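PDB 6BWC: polysaccharide biosynthesis protein CapD from Bacillus thuringiensis HD-771, which probably catalyses the NADP-dependent dehydration of UDP-N-acetylglucosamine, an early step in making CMP-pseudaminic acid for flagellin glycosylation. Local coordinates for residues Thr136-Tyr139 with Gly140-Leu144; Ile263-Lys266 with Pro267-Met271. The protein carries 2 engineered substitutions. One frame throughout, in Å; residues are numbered along the deposited sequence.

Interaction 1: residues Thr136-Tyr139 with Gly140-Leu144; sequences TNNY and GATKL. With NAP (NADP nicotinamide-adenine-dinucleotide phosphate), chain N.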
loop_
_atom_site.group_PDB
_atom_site.type_symbol
_atom_site.label_atom_id
_atom_site.label_comp_id
_atom_site.label_asym_id
_atom_site.label_seq_id
_atom_site.Cartn_x
_atom_site.Cartn_y
_atom_site.Cartn_z
ATOM N N THR C 136 14.996 -28.169 -3.727
ATOM C CA THR C 136 13.885 -29.047 -3.365
ATOM C C THR C 136 13.017 -28.410 -2.259
ATOM O O THR C 136 12.148 -29.079 -1.662
ATOM C CB THR C 136 14.449 -30.378 -2.845
ATOM O OG1 THR C 136 15.692 -30.641 -3.484
ATOM C CG2 THR C 136 13.533 -31.535 -3.135
ATOM N N ASN C 137 13.254 -27.123 -1.978
ATOM C CA ASN C 137 12.455 -26.398 -0.996
ATOM C C ASN C 137 12.245 -24.934 -1.365
ATOM O O ASN C 137 12.954 -24.357 -2.249
ATOM C CB ASN C 137 13.051 -26.516 0.406
ATOM C CG ASN C 137 14.534 -26.182 0.448
ATOM O OD1 ASN C 137 14.941 -25.063 0.140
ATOM N ND2 ASN C 137 15.351 -27.145 0.861
ATOM N N ASN C 138 11.262 -24.351 -0.675
ATOM C CA ASN C 138 10.862 -22.963 -0.869
ATOM C C ASN C 138 12.011 -22.074 -0.485
ATOM O O ASN C 138 12.245 -21.082 -1.140
ATOM C CB ASN C 138 9.591 -22.643 -0.055
ATOM C CG ASN C 138 9.065 -21.237 -0.288
ATOM O OD1 ASN C 138 8.899 -20.794 -1.422
ATOM N ND2 ASN C 138 8.785 -20.536 0.783
ATOM N N TYR C 139 12.768 -22.450 0.545
ATOM C CA TYR C 139 13.920 -21.623 0.984
ATOM C C TYR C 139 14.913 -21.444 -0.165
ATOM O O TYR C 139 15.217 -20.315 -0.567
ATOM C CB TYR C 139 14.603 -22.194 2.236
ATOM C CG TYR C 139 15.920 -21.524 2.527
ATOM C CD1 TYR C 139 16.001 -20.155 2.714
ATOM C CD2 TYR C 139 17.094 -22.258 2.582
ATOM C CE1 TYR C 139 17.210 -19.539 2.947
ATOM C CE2 TYR C 139 18.301 -21.655 2.832
ATOM C CZ TYR C 139 18.365 -20.300 3.019
ATOM O OH TYR C 139 19.612 -19.724 3.281
ATOM N N GLY C 140 15.366 -22.559 -0.718
ATOM C CA GLY C 140 16.251 -22.534 -1.881
ATOM C C GLY C 140 15.589 -21.952 -3.124
ATOM O O GLY C 140 16.268 -21.404 -4.000
ATOM N N ALA C 141 14.263 -22.086 -3.209
ATOM C CA ALA C 141 13.501 -21.353 -4.217
ATOM C C ALA C 141 13.671 -19.844 -4.097
ATOM O O ALA C 141 13.944 -19.185 -5.082
ATOM C CB ALA C 141 12.037 -21.737 -4.182
ATOM N N THR C 142 13.538 -19.310 -2.889
ATOM C CA THR C 142 13.736 -17.861 -2.655
ATOM C C THR C 142 15.203 -17.443 -2.833
ATOM O O THR C 142 15.481 -16.319 -3.253
ATOM C CB THR C 142 13.268 -17.380 -1.256
ATOM O OG1 THR C 142 13.993 -18.051 -0.220
ATOM C CG2 THR C 142 11.826 -17.650 -1.051
ATOM N N LYS C 143 16.148 -18.304 -2.504
ATOM C CA LYS C 143 17.542 -17.889 -2.676
ATOM C C LYS C 143 17.953 -17.846 -4.161
ATOM O O LYS C 143 18.633 -16.903 -4.605
ATOM C CB LYS C 143 18.491 -18.738 -1.829
ATOM C CG LYS C 143 18.394 -18.405 -0.336
ATOM C CD LYS C 143 18.845 -16.984 -0.011
ATOM C CE LYS C 143 19.429 -16.922 1.402
ATOM N NZ LYS C 143 19.520 -15.566 2.021
ATOM N N LEU C 144 17.506 -18.821 -4.938
ATOM C CA LEU C 144 17.645 -18.724 -6.377
ATOM C C LEU C 144 17.066 -17.411 -6.893
ATOM O O LEU C 144 17.736 -16.684 -7.652
ATOM C CB LEU C 144 16.964 -19.903 -7.066
ATOM C CG LEU C 144 17.174 -20.082 -8.567
ATOM C CD1 LEU C 144 18.644 -20.018 -8.947
ATOM C CD2 LEU C 144 16.614 -21.428 -8.969
HETATM P PA NAP N . 20.842 -15.655 11.643
HETATM O O1A NAP N . 21.746 -15.913 12.815
HETATM O O2A NAP N . 19.429 -16.106 11.784
HETATM O O5B NAP N . 20.873 -14.110 11.257
HETATM C C5B NAP N . 19.716 -13.500 10.680
HETATM C C4B NAP N . 19.812 -11.985 10.836
HETATM O O4B NAP N . 18.797 -11.290 10.115
HETATM C C3B NAP N . 19.598 -11.600 12.275
HETATM O O3B NAP N . 20.398 -10.436 12.459
HETATM C C2B NAP N . 18.118 -11.322 12.340
HETATM O O2B NAP N . 17.858 -10.551 13.494
HETATM C C1B NAP N . 17.890 -10.620 11.001
HETATM N N9A NAP N . 16.534 -10.631 10.353
HETATM C C8A NAP N . 15.665 -11.660 10.131
HETATM N N7A NAP N . 14.531 -11.248 9.468
HETATM C C5A NAP N . 14.676 -9.929 9.251
HETATM C C6A NAP N . 13.893 -8.833 8.627
HETATM N N6A NAP N . 12.692 -9.046 8.071
HETATM N N1A NAP N . 14.415 -7.595 8.613
HETATM C C2A NAP N . 15.613 -7.312 9.155
HETATM N N3A NAP N . 16.378 -8.244 9.746
HETATM C C4A NAP N . 15.983 -9.539 9.826
HETATM O O3 NAP N . 21.433 -16.258 10.268
HETATM P PN NAP N . 22.985 -16.504 9.870
HETATM O O1N NAP N . 23.885 -15.384 10.373
HETATM O O2N NAP N . 23.324 -17.937 10.145
HETATM O O5D NAP N . 22.907 -16.459 8.283
HETATM C C5D NAP N . 23.018 -15.217 7.632
HETATM C C4D NAP N . 22.782 -15.391 6.135
HETATM O O4D NAP N . 23.580 -16.496 5.690
HETATM C C3D NAP N . 21.345 -15.662 5.654
HETATM O O3D NAP N . 21.066 -14.799 4.549
HETATM C C2D NAP N . 21.336 -17.105 5.208
HETATM O O2D NAP N . 20.465 -17.335 4.096
HETATM C C1D NAP N . 22.799 -17.328 4.823
HETATM N N1N NAP N . 23.264 -18.716 4.928
HETATM C C2N NAP N . 23.470 -19.227 6.152
HETATM C C3N NAP N . 23.910 -20.520 6.373
HETATM C C7N NAP N . 24.106 -21.092 7.734
HETATM O O7N NAP N . 24.323 -22.302 7.828
HETATM N N7N NAP N . 24.023 -20.337 8.832
HETATM C C4N NAP N . 24.213 -21.381 5.201
HETATM C C5N NAP N . 23.944 -20.728 3.915
HETATM C C6N NAP N . 23.504 -19.419 3.821
HETATM P P2B NAP N . 16.369 -10.408 14.096
HETATM O O1X NAP N . 16.709 -9.782 15.435
HETATM O O2X NAP N . 15.651 -9.419 13.202
HETATM O O3X NAP N . 15.751 -11.826 14.124
#
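Asn137 caps the first turn of helix 138-156. Its OD1 accepts from Gly140 N at 2.7 Å, and the bond is nearly straight at the hydrogen (167°). CG lies between the backbone N and the carbonyl carbon (chi1 50°), which turns the amide oxygen back over the open end of the helix. The backbone bonds start at the same residue. Ala141 N gives to Asn137 O, and Thr142 N gives to Asn138 O.

Tyr139 O is held by two donors. Lys143 N reaches it at 2.9 Å as the next helical bond, and Thr142 OG1 adds a side-chain bond at 2.6 Å, lying in the carbonyl plane on a lone pair. Thr142 OG1 also pairs with Asn105 ND2, so this hydroxyl is engaged twice. The Asn138 amide is satisfied by partners beyond this stretch: its OD1 pairs with Thr145 OG1 of the second subunit, and its ND2 gives to Cys94 O.

Tyr139 and Lys143 stand one turn apart and run out to the same cofactor ribose. Lys143 CG approaches Tyr139 CE1 to 3.7 Å. The tyrosine hydroxyl meets NADP O2D at 2.7 Å, with the oxygen near the ring plane at its edge, and is also weakly bonded to the bound nucleotide sugar. Lys143 NZ gives to NADP O3D at 3.1 Å and weakly to O2D, and it has a third acceptor in Thr127 O. Tyr139 and Lys143 form the YxxxK signature of short-chain dehydrogenases, set here on the helix between two parallel strands of the Rossmann fold.

Interaction 2: residues Ile263-Lys266 with Pro267-Met271; sequences IGLK and PGEKM. With UD1 (uridine-diphosphate-N-acetylglucosamine), chain O.
Glu269 reaches back to Lys266 across a tight turn and uses its two carboxylate oxygens for two jobs. OE1 accepts from Lys266 N at 2.6 Å. The bond is fairly straight at the hydrogen (160°), but the donor comes to the anti side of the oxygen and somewhat out of the carboxylate plane. OE2 accepts from the ribose hydroxyl O2' of UDP-N-acetylglucosamine, also at 2.6 Å. The main-chain bond at Lys266 therefore steadies the carboxylate that binds the sugar nucleotide.

The Glu269 chain is extended beyond CG, and CG sits opposite the carbonyl carbon (chi1 -79°). This carries the carboxylate across the open end of the turn to the amide of Lys266. The turn runs from Lys266 to Glu269 and is of type II. Glu269 N closes it by giving to Lys266 O at 3.2 Å. Pro267 and Gly268 fill its two middle positions, and Gly268 has the positive phi expected of the third residue.

Lys266 is also extended. Its CB and CG pass close to Glu269 OE1, with CB at 3.3 Å, but the rest of the chain leads away toward the uracil. NZ ends 3.8 Å from the uracil oxygen O4. It stays 6.3 Å from Glu269 OE2, so the two opposite charges form no salt bridge.

Met271 is bent at its second torsion (chi2 -55°), which brings its methyl back to Leu265. Met271 CE meets both branches of Leu265, at 3.4 Å from CD1 and from CD2, and the two side chains cross at about a right angle.

The segment lies in the loop after strand 259-262. Lys266 and Pro267 touch helix 91-96, and the backbone of Met271 pairs with Ser201 of strand 201-205.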
loop_
_atom_site.group_PDB
_atom_site.type_symbol
_atom_site.label_atom_id
_atom_site.label_comp_id
_atom_site.label_asym_id
_atom_site.label_seq_id
_atom_site.Cartn_x
_atom_site.Cartn_y
_atom_site.Cartn_z
ATOM N N ILE C 263 13.869 -39.485 13.020
ATOM C CA ILE C 263 12.756 -38.585 12.732
ATOM C C ILE C 263 12.363 -38.706 11.256
ATOM O O ILE C 263 11.212 -38.484 10.928
ATOM C CB ILE C 263 13.120 -37.105 13.128
ATOM C CG1 ILE C 263 12.268 -36.629 14.303
ATOM C CG2 ILE C 263 13.026 -36.127 11.946
ATOM C CD1 ILE C 263 12.032 -35.131 14.349
ATOM N N GLY C 264 13.313 -39.036 10.374
ATOM C CA GLY C 264 13.120 -38.899 8.923
ATOM C C GLY C 264 13.253 -37.448 8.433
ATOM O O GLY C 264 13.249 -36.498 9.215
ATOM N N LEU C 265 13.371 -37.277 7.123
ATOM C CA LEU C 265 13.333 -35.953 6.504
ATOM C C LEU C 265 12.260 -35.011 7.031
ATOM O O LEU C 265 11.117 -35.407 7.245
ATOM C CB LEU C 265 13.091 -36.091 5.012
ATOM C CG LEU C 265 14.284 -36.333 4.099
ATOM C CD1 LEU C 265 15.504 -36.984 4.756
ATOM C CD2 LEU C 265 13.786 -37.181 2.935
ATOM N N LYS C 266 12.662 -33.759 7.219
ATOM C CA LYS C 266 11.751 -32.637 7.303
ATOM C C LYS C 266 11.324 -32.253 5.860
ATOM O O LYS C 266 12.076 -32.474 4.916
ATOM C CB LYS C 266 12.450 -31.462 8.018
ATOM C CG LYS C 266 12.959 -31.807 9.425
ATOM C CD LYS C 266 13.366 -30.603 10.277
ATOM C CE LYS C 266 13.229 -30.926 11.762
ATOM N NZ LYS C 266 14.159 -30.138 12.603
ATOM N N PRO C 267 10.122 -31.668 5.682
ATOM C CA PRO C 267 9.667 -31.379 4.303
ATOM C C PRO C 267 10.631 -30.520 3.504
ATOM O O PRO C 267 11.195 -29.588 4.055
ATOM C CB PRO C 267 8.346 -30.641 4.509
ATOM C CG PRO C 267 7.855 -31.181 5.808
ATOM C CD PRO C 267 9.074 -31.359 6.670
ATOM N N GLY C 268 10.851 -30.871 2.240
ATOM C CA GLY C 268 11.713 -30.095 1.346
ATOM C C GLY C 268 13.214 -30.343 1.471
ATOM O O GLY C 268 13.957 -29.952 0.574
ATOM N N GLU C 269 13.667 -30.980 2.558
ATOM C CA GLU C 269 15.101 -31.260 2.773
ATOM C C GLU C 269 15.725 -32.013 1.593
ATOM O O GLU C 269 15.127 -32.932 1.059
ATOM C CB GLU C 269 15.345 -32.078 4.064
ATOM C CG GLU C 269 15.312 -31.272 5.359
ATOM C CD GLU C 269 15.799 -32.060 6.582
ATOM O OE1 GLU C 269 15.107 -33.025 6.974
ATOM O OE2 GLU C 269 16.861 -31.709 7.170
ATOM N N LYS C 270 16.931 -31.596 1.219
ATOM C CA LYS C 270 17.763 -32.232 0.190
ATOM C C LYS C 270 18.762 -33.194 0.852
ATOM O O LYS C 270 19.152 -32.999 2.012
ATOM C CB LYS C 270 18.542 -31.142 -0.566
ATOM C CG LYS C 270 18.860 -31.407 -2.026
ATOM C CD LYS C 270 19.482 -30.157 -2.624
ATOM C CE LYS C 270 19.981 -30.420 -4.015
ATOM N NZ LYS C 270 20.534 -29.172 -4.569
ATOM N N MET C 271 19.191 -34.203 0.093
ATOM C CA MET C 271 20.054 -35.276 0.619
ATOM C C MET C 271 21.510 -34.877 0.708
ATOM O O MET C 271 22.213 -35.253 1.646
ATOM C CB MET C 271 19.930 -36.556 -0.233
ATOM C CG MET C 271 18.706 -37.399 0.085
ATOM S SD MET C 271 18.651 -37.824 1.843
ATOM C CE MET C 271 16.922 -38.189 1.954
HETATM C "C1'" UD1 O . 21.787 -24.805 6.749
HETATM C "C2'" UD1 O . 21.171 -23.418 6.673
HETATM C "C3'" UD1 O . 20.587 -23.137 5.290
HETATM C "C4'" UD1 O . 21.572 -23.473 4.173
HETATM C "C5'" UD1 O . 22.342 -24.784 4.426
HETATM C "C6'" UD1 O . 23.542 -24.875 3.475
HETATM C "C7'" UD1 O . 20.374 -22.948 8.954
HETATM C "C8'" UD1 O . 19.206 -23.092 9.909
HETATM N "N2'" UD1 O . 20.135 -23.265 7.677
HETATM O "O1'" UD1 O . 20.811 -25.783 6.425
HETATM O "O3'" UD1 O . 20.190 -21.753 5.229
HETATM O "O4'" UD1 O . 20.903 -23.566 2.929
HETATM O "O5'" UD1 O . 22.800 -24.901 5.790
HETATM O "O6'" UD1 O . 23.754 -26.214 3.019
HETATM O "O7'" UD1 O . 21.478 -22.612 9.378
HETATM N N1 UD1 O . 19.278 -32.612 11.281
HETATM C C2 UD1 O . 19.015 -33.676 12.196
HETATM N N3 UD1 O . 18.209 -33.464 13.249
HETATM C C4 UD1 O . 17.633 -32.265 13.469
HETATM C C5 UD1 O . 17.873 -31.211 12.623
HETATM C C6 UD1 O . 18.716 -31.400 11.538
HETATM O O2 UD1 O . 19.501 -34.810 12.036
HETATM O O4 UD1 O . 16.896 -32.072 14.448
HETATM C C1B UD1 O . 20.140 -32.811 10.097
HETATM C C2B UD1 O . 19.580 -32.274 8.778
HETATM O "O2'" UD1 O . 18.758 -33.224 8.113
HETATM C C3B UD1 O . 20.812 -31.880 7.987
HETATM C C4B UD1 O . 21.787 -31.499 9.081
HETATM O O4B UD1 O . 21.327 -32.085 10.298
HETATM O O3B UD1 O . 21.403 -32.936 7.223
HETATM C C5B UD1 O . 21.924 -29.997 9.271
HETATM O O5B UD1 O . 20.713 -29.343 9.679
HETATM P PA UD1 O . 20.865 -27.772 9.980
HETATM O O1A UD1 O . 19.668 -27.195 10.695
HETATM O O2A UD1 O . 22.241 -27.453 10.573
HETATM O O3A UD1 O . 21.124 -27.063 8.553
HETATM P PB UD1 O . 20.643 -27.301 7.025
HETATM O O1B UD1 O . 19.151 -27.559 6.991
HETATM O O2B UD1 O . 21.523 -28.248 6.218
#

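Interactions 1 and 2 have centres 14 Å apart and lie on the same side of the chain's centre. They are joined at a small seam. Asn137 ND2 probably gives a hydrogen bond to Gly268 O at 3.1 Å, which would link the capping residue of the helix to the turn. Next to it, Thr136 OG1 packs on Lys270 CG at 3.6 Å. The two contacts address different parts of one pocket. Interaction 1 meets the nicotinamide ribose of NADP and the sugar end of UDP-N-acetylglucosamine. Interaction 2 meets the uridine end, and the Glu269 side chain is about 12 Å from the bound NADP. Both also touch the second subunit.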